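Local atomic coordinates of penicillin binding protein 2X (Streptococcus thermophilus, PDB entry 5U47), a protein that probably forms peptide cross-links between glycan strands of septal peptidoglycan as a transpeptidase, an activity that beta-lactams would block. Residues Gly147-Glu152 / Leu226-Glu231; Ser247-Asn252 / Leu259-Arg264. The protein carries 1 engineered substitution. One frame throughout, in Å; residues are numbered along the deposited sequence.

Contact 1 of 2, residues Gly147-Glu152 / Leu226-Glu231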
# COMPACT_ATOMS: atom_id res chain seq x y z
N GLY A 147 9.57 3.11 14.92
CA GLY A 147 8.55 2.68 15.89
C GLY A 147 7.13 2.63 15.29
O GLY A 147 6.87 1.85 14.36
N THR A 148 6.22 3.43 15.86
CA THR A 148 4.83 3.54 15.37
C THR A 148 4.83 4.47 14.16
O THR A 148 4.78 5.71 14.29
CB THR A 148 3.90 4.02 16.48
OG1 THR A 148 4.00 3.10 17.59
CG2 THR A 148 2.49 4.09 16.00
N PHE A 149 4.91 3.86 12.98
CA PHE A 149 5.12 4.58 11.73
C PHE A 149 4.70 3.66 10.60
O PHE A 149 5.37 2.67 10.33
CB PHE A 149 6.62 4.92 11.64
CG PHE A 149 7.06 5.61 10.36
CD1 PHE A 149 7.24 4.89 9.19
CD2 PHE A 149 7.39 6.96 10.37
CE1 PHE A 149 7.66 5.52 8.02
CE2 PHE A 149 7.82 7.60 9.22
CZ PHE A 149 7.97 6.87 8.05
N ALA A 150 3.58 3.99 9.94
CA ALA A 150 3.03 3.18 8.82
C ALA A 150 3.17 1.70 9.10
O ALA A 150 3.53 0.92 8.22
CB ALA A 150 3.76 3.52 7.55
N SER A 151 2.84 1.31 10.31
CA SER A 151 3.11 -0.06 10.74
C SER A 151 2.38 -1.13 9.95
O SER A 151 3.02 -2.09 9.46
CB SER A 151 2.85 -0.21 12.24
OG SER A 151 3.79 0.57 12.96
N GLU A 152 1.08 -0.97 9.80
CA GLU A 152 0.32 -1.93 9.00
C GLU A 152 0.78 -1.96 7.53
O GLU A 152 0.83 -3.01 6.91
CB GLU A 152 -1.20 -1.69 9.12
CG GLU A 152 -1.76 -2.09 10.49
CD GLU A 152 -1.44 -1.15 11.64
OE1 GLU A 152 -0.89 -0.00 11.46
OE2 GLU A 152 -1.76 -1.58 12.77
N LEU A 226 6.55 13.63 6.47
CA LEU A 226 5.10 13.79 6.37
C LEU A 226 4.40 12.68 7.14
O LEU A 226 3.42 12.93 7.85
CB LEU A 226 4.64 13.75 4.91
CG LEU A 226 3.15 14.00 4.70
CD1 LEU A 226 2.80 15.40 5.16
CD2 LEU A 226 2.77 13.81 3.24
N GLN A 227 4.89 11.46 6.98
CA GLN A 227 4.31 10.30 7.68
C GLN A 227 4.35 10.49 9.19
O GLN A 227 3.36 10.22 9.87
CB GLN A 227 5.05 9.03 7.30
CG GLN A 227 4.50 7.76 7.96
CD GLN A 227 3.20 7.26 7.34
OE1 GLN A 227 3.05 7.21 6.11
NE2 GLN A 227 2.28 6.81 8.18
N THR A 228 5.49 10.95 9.72
CA THR A 228 5.67 11.19 11.16
C THR A 228 4.65 12.20 11.65
O THR A 228 4.01 12.01 12.68
CB THR A 228 7.13 11.64 11.48
OG1 THR A 228 8.01 10.58 11.10
CG2 THR A 228 7.35 11.94 12.96
N PHE A 229 4.46 13.24 10.86
CA PHE A 229 3.51 14.28 11.18
C PHE A 229 2.08 13.74 11.14
O PHE A 229 1.28 14.06 12.02
CB PHE A 229 3.70 15.44 10.21
CG PHE A 229 2.97 16.66 10.56
CD1 PHE A 229 3.54 17.61 11.38
CD2 PHE A 229 1.70 16.88 10.06
CE1 PHE A 229 2.85 18.76 11.70
CE2 PHE A 229 1.01 18.01 10.38
CZ PHE A 229 1.58 18.96 11.21
N LEU A 230 1.77 12.91 10.14
CA LEU A 230 0.44 12.30 10.03
C LEU A 230 0.10 11.43 11.26
O LEU A 230 -1.05 11.45 11.74
CB LEU A 230 0.32 11.44 8.76
CG LEU A 230 -0.97 10.65 8.60
CD1 LEU A 230 -2.16 11.57 8.54
CD2 LEU A 230 -0.93 9.78 7.35
N GLU A 231 1.07 10.65 11.73
CA GLU A 231 0.87 9.75 12.90
C GLU A 231 0.45 10.56 14.13
O GLU A 231 -0.47 10.20 14.84
CB GLU A 231 2.13 8.92 13.21
CG GLU A 231 2.60 7.96 12.11
CD GLU A 231 1.80 6.65 11.95
OE1 GLU A 231 1.18 6.20 12.93
OE2 GLU A 231 1.82 6.04 10.84
O HOH W 1 1.19 3.21 12.34
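Phe149 and Thr228 mark the closest backbone approach, their CA atoms 6.7 Å apart, where the extended residues Thr148 and Phe149 meet the flank of helix 224-241. At Ala150 the loop turns with positive phi (40°) into the short helix 151-154, for which Ala150 is the N-cap residue. Its amide N gives a nearly straight hydrogen bond (2.8 Å, 165°) to Glu231 OE2, arriving from above the carboxylate plane. Gln227 NE2, one helical turn before Glu231, also donates to OE2, at 2.8 Å and on the anti side of the carboxylate. Thr262 OG1 is a further partner of OE2, while OE1 forms a salt bridge with Arg264, so both oxygens of this buried acid are tied down. The contact thus joins a segment of the dimerisation-domain family region to the helix that leads into the first strand of the transpeptidase sheet. Water 1 links Ser151 N to Glu231 OE1. Phe149, its CG anti to the backbone N (chi1 177°), reaches back to the helix and lays one ring face over Gln227 CG, a CH-pi contact 3.6 Å from the centroid. Thr228 OG1, bonded to Ala224 O, sits in plane at the ring edge, 3.5 Å from Phe149 CE2.

Contact 2 of 2, residues Ser247-Asn252 / Leu259-Arg264; sequences SATVVN and LATTQR
Thr249 and Thr261 lie side by side and point the same way from a non-hydrogen-bonded pair, their OG1 atoms 2.8 Å apart. Thr261 OG1 is placed anti to its own amide nitrogen (chi1 -172°), whereas Thr249 carries its hydroxyl beside the amide, and these different rotations bring the two oxygens together; Thr249 OG1 is also hydrogen-bonded to Gln416 OE1. Ser247 and Gln263 share this face, but the end of Gln263 leads away to the backbone of Val283 and Arg285. On the other face, the side that helix 224-241 packs against, Val250 meets Ala260, CB to CB 4.4 Å, and Ala248 CB lies 4.4 Å from Thr262 CG2. Thr262 OG1, bonded also to Glu231 of that helix, accepts from Arg264 NH1 (2.9 Å), with the oxygen in the guanidinium plane; the same NH1 also reaches Gln263 O. Paired amides and carbonyls join Ala248 with Thr262, and Val250 N donates to Ala260 O at 2.9 Å. Val250 O takes Leu259 N at 2.9 Å and, weakly, Ala260 N, while Leu259 CD1 rests against Asn252 CB. Leu259 and Ala260 facing Val250 make a classic beta bulge in an antiparallel hairpin, at the edge of the five-stranded sheet of the penicillin-binding transpeptidase fold.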
# COMPACT_ATOMS: atom_id res chain seq x y z
N SER A 247 -8.56 5.63 9.18
CA SER A 247 -7.50 5.58 8.20
C SER A 247 -7.29 6.97 7.63
O SER A 247 -8.19 7.81 7.66
CB SER A 247 -7.85 4.62 7.08
OG SER A 247 -8.94 5.13 6.33
N ALA A 248 -6.09 7.20 7.12
CA ALA A 248 -5.73 8.46 6.46
C ALA A 248 -4.61 8.19 5.48
O ALA A 248 -3.61 7.53 5.85
CB ALA A 248 -5.27 9.47 7.47
N THR A 249 -4.76 8.71 4.26
CA THR A 249 -3.76 8.57 3.24
C THR A 249 -3.61 9.85 2.44
O THR A 249 -4.60 10.50 2.09
CB THR A 249 -4.12 7.40 2.28
OG1 THR A 249 -4.14 6.17 3.03
CG2 THR A 249 -3.11 7.25 1.17
N VAL A 250 -2.36 10.21 2.16
CA VAL A 250 -2.04 11.37 1.33
C VAL A 250 -1.43 10.85 0.02
O VAL A 250 -0.50 10.03 0.04
CB VAL A 250 -1.04 12.29 2.02
CG1 VAL A 250 -0.69 13.50 1.13
CG2 VAL A 250 -1.58 12.76 3.36
N VAL A 251 -1.91 11.36 -1.10
CA VAL A 251 -1.45 10.94 -2.43
C VAL A 251 -1.08 12.14 -3.27
O VAL A 251 -1.73 13.20 -3.18
CB VAL A 251 -2.59 10.17 -3.17
CG1 VAL A 251 -2.18 9.77 -4.57
CG2 VAL A 251 -2.99 8.92 -2.37
N ASN A 252 -0.04 11.97 -4.08
CA ASN A 252 0.37 13.00 -5.04
C ASN A 252 -0.68 12.96 -6.14
O ASN A 252 -0.85 11.94 -6.84
CB ASN A 252 1.77 12.70 -5.58
CG ASN A 252 2.24 13.75 -6.58
OD1 ASN A 252 1.50 14.17 -7.47
ND2 ASN A 252 3.49 14.18 -6.43
N LEU A 259 2.19 9.14 -0.44
CA LEU A 259 3.18 9.89 0.34
C LEU A 259 3.10 9.63 1.82
O LEU A 259 4.09 9.78 2.53
CB LEU A 259 3.04 11.38 0.05
CG LEU A 259 3.19 11.76 -1.43
CD1 LEU A 259 2.96 13.24 -1.67
CD2 LEU A 259 4.56 11.36 -1.91
N ALA A 260 1.93 9.26 2.31
CA ALA A 260 1.78 8.89 3.69
C ALA A 260 0.53 8.07 3.86
O ALA A 260 -0.48 8.31 3.20
CB ALA A 260 1.74 10.12 4.58
N THR A 261 0.57 7.07 4.74
CA THR A 261 -0.62 6.25 4.95
C THR A 261 -0.60 5.65 6.33
O THR A 261 0.43 5.17 6.78
CB THR A 261 -0.76 5.17 3.85
OG1 THR A 261 -2.03 4.51 3.98
CG2 THR A 261 0.36 4.15 3.88
N THR A 262 -1.73 5.69 7.01
CA THR A 262 -1.80 5.12 8.33
C THR A 262 -3.20 4.66 8.68
O THR A 262 -4.19 5.03 8.02
CB THR A 262 -1.27 6.12 9.40
OG1 THR A 262 -0.85 5.40 10.58
CG2 THR A 262 -2.32 7.16 9.75
N GLN A 263 -3.28 3.83 9.71
CA GLN A 263 -4.56 3.37 10.21
C GLN A 263 -4.49 3.24 11.70
O GLN A 263 -3.41 3.18 12.26
CB GLN A 263 -4.97 2.04 9.59
CG GLN A 263 -4.25 0.81 10.11
CD GLN A 263 -4.70 -0.43 9.36
OE1 GLN A 263 -4.60 -0.51 8.13
NE2 GLN A 263 -5.22 -1.40 10.09
N ARG A 264 -5.67 3.23 12.32
CA ARG A 264 -5.82 3.11 13.73
C ARG A 264 -6.90 2.06 13.98
O ARG A 264 -7.84 1.98 13.20
CB ARG A 264 -6.20 4.45 14.36
CG ARG A 264 -5.09 5.52 14.31
CD ARG A 264 -3.95 5.13 15.23
NE ARG A 264 -2.86 6.11 15.27
CZ ARG A 264 -1.89 6.23 14.35
NH1 ARG A 264 -1.88 5.48 13.26
NH2 ARG A 264 -0.94 7.15 14.50

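Overall arrangement
Both contacts are largely buried, their centres about 9 Å apart, yet contact 1 reaches the surface at Thr228 whereas every touching residue of contact 2 is buried. Contact 1 brings together parts distant in sequence through a backbone amide held by a carboxylate and an aromatic ring laid on an aliphatic side-chain carbon; contact 2 joins neighbouring strands of a hairpin through backbone bonds, interrupted by a bulge, and small side chains. Helix 224-241, which precedes strand 245-252, connects them, lying on the Ala248, Val250, Ala260 and Thr262 face. The Glu231 carboxylate is where the two contacts meet, taking partners from each. Helix, edge strand and loop thus share one polar cluster.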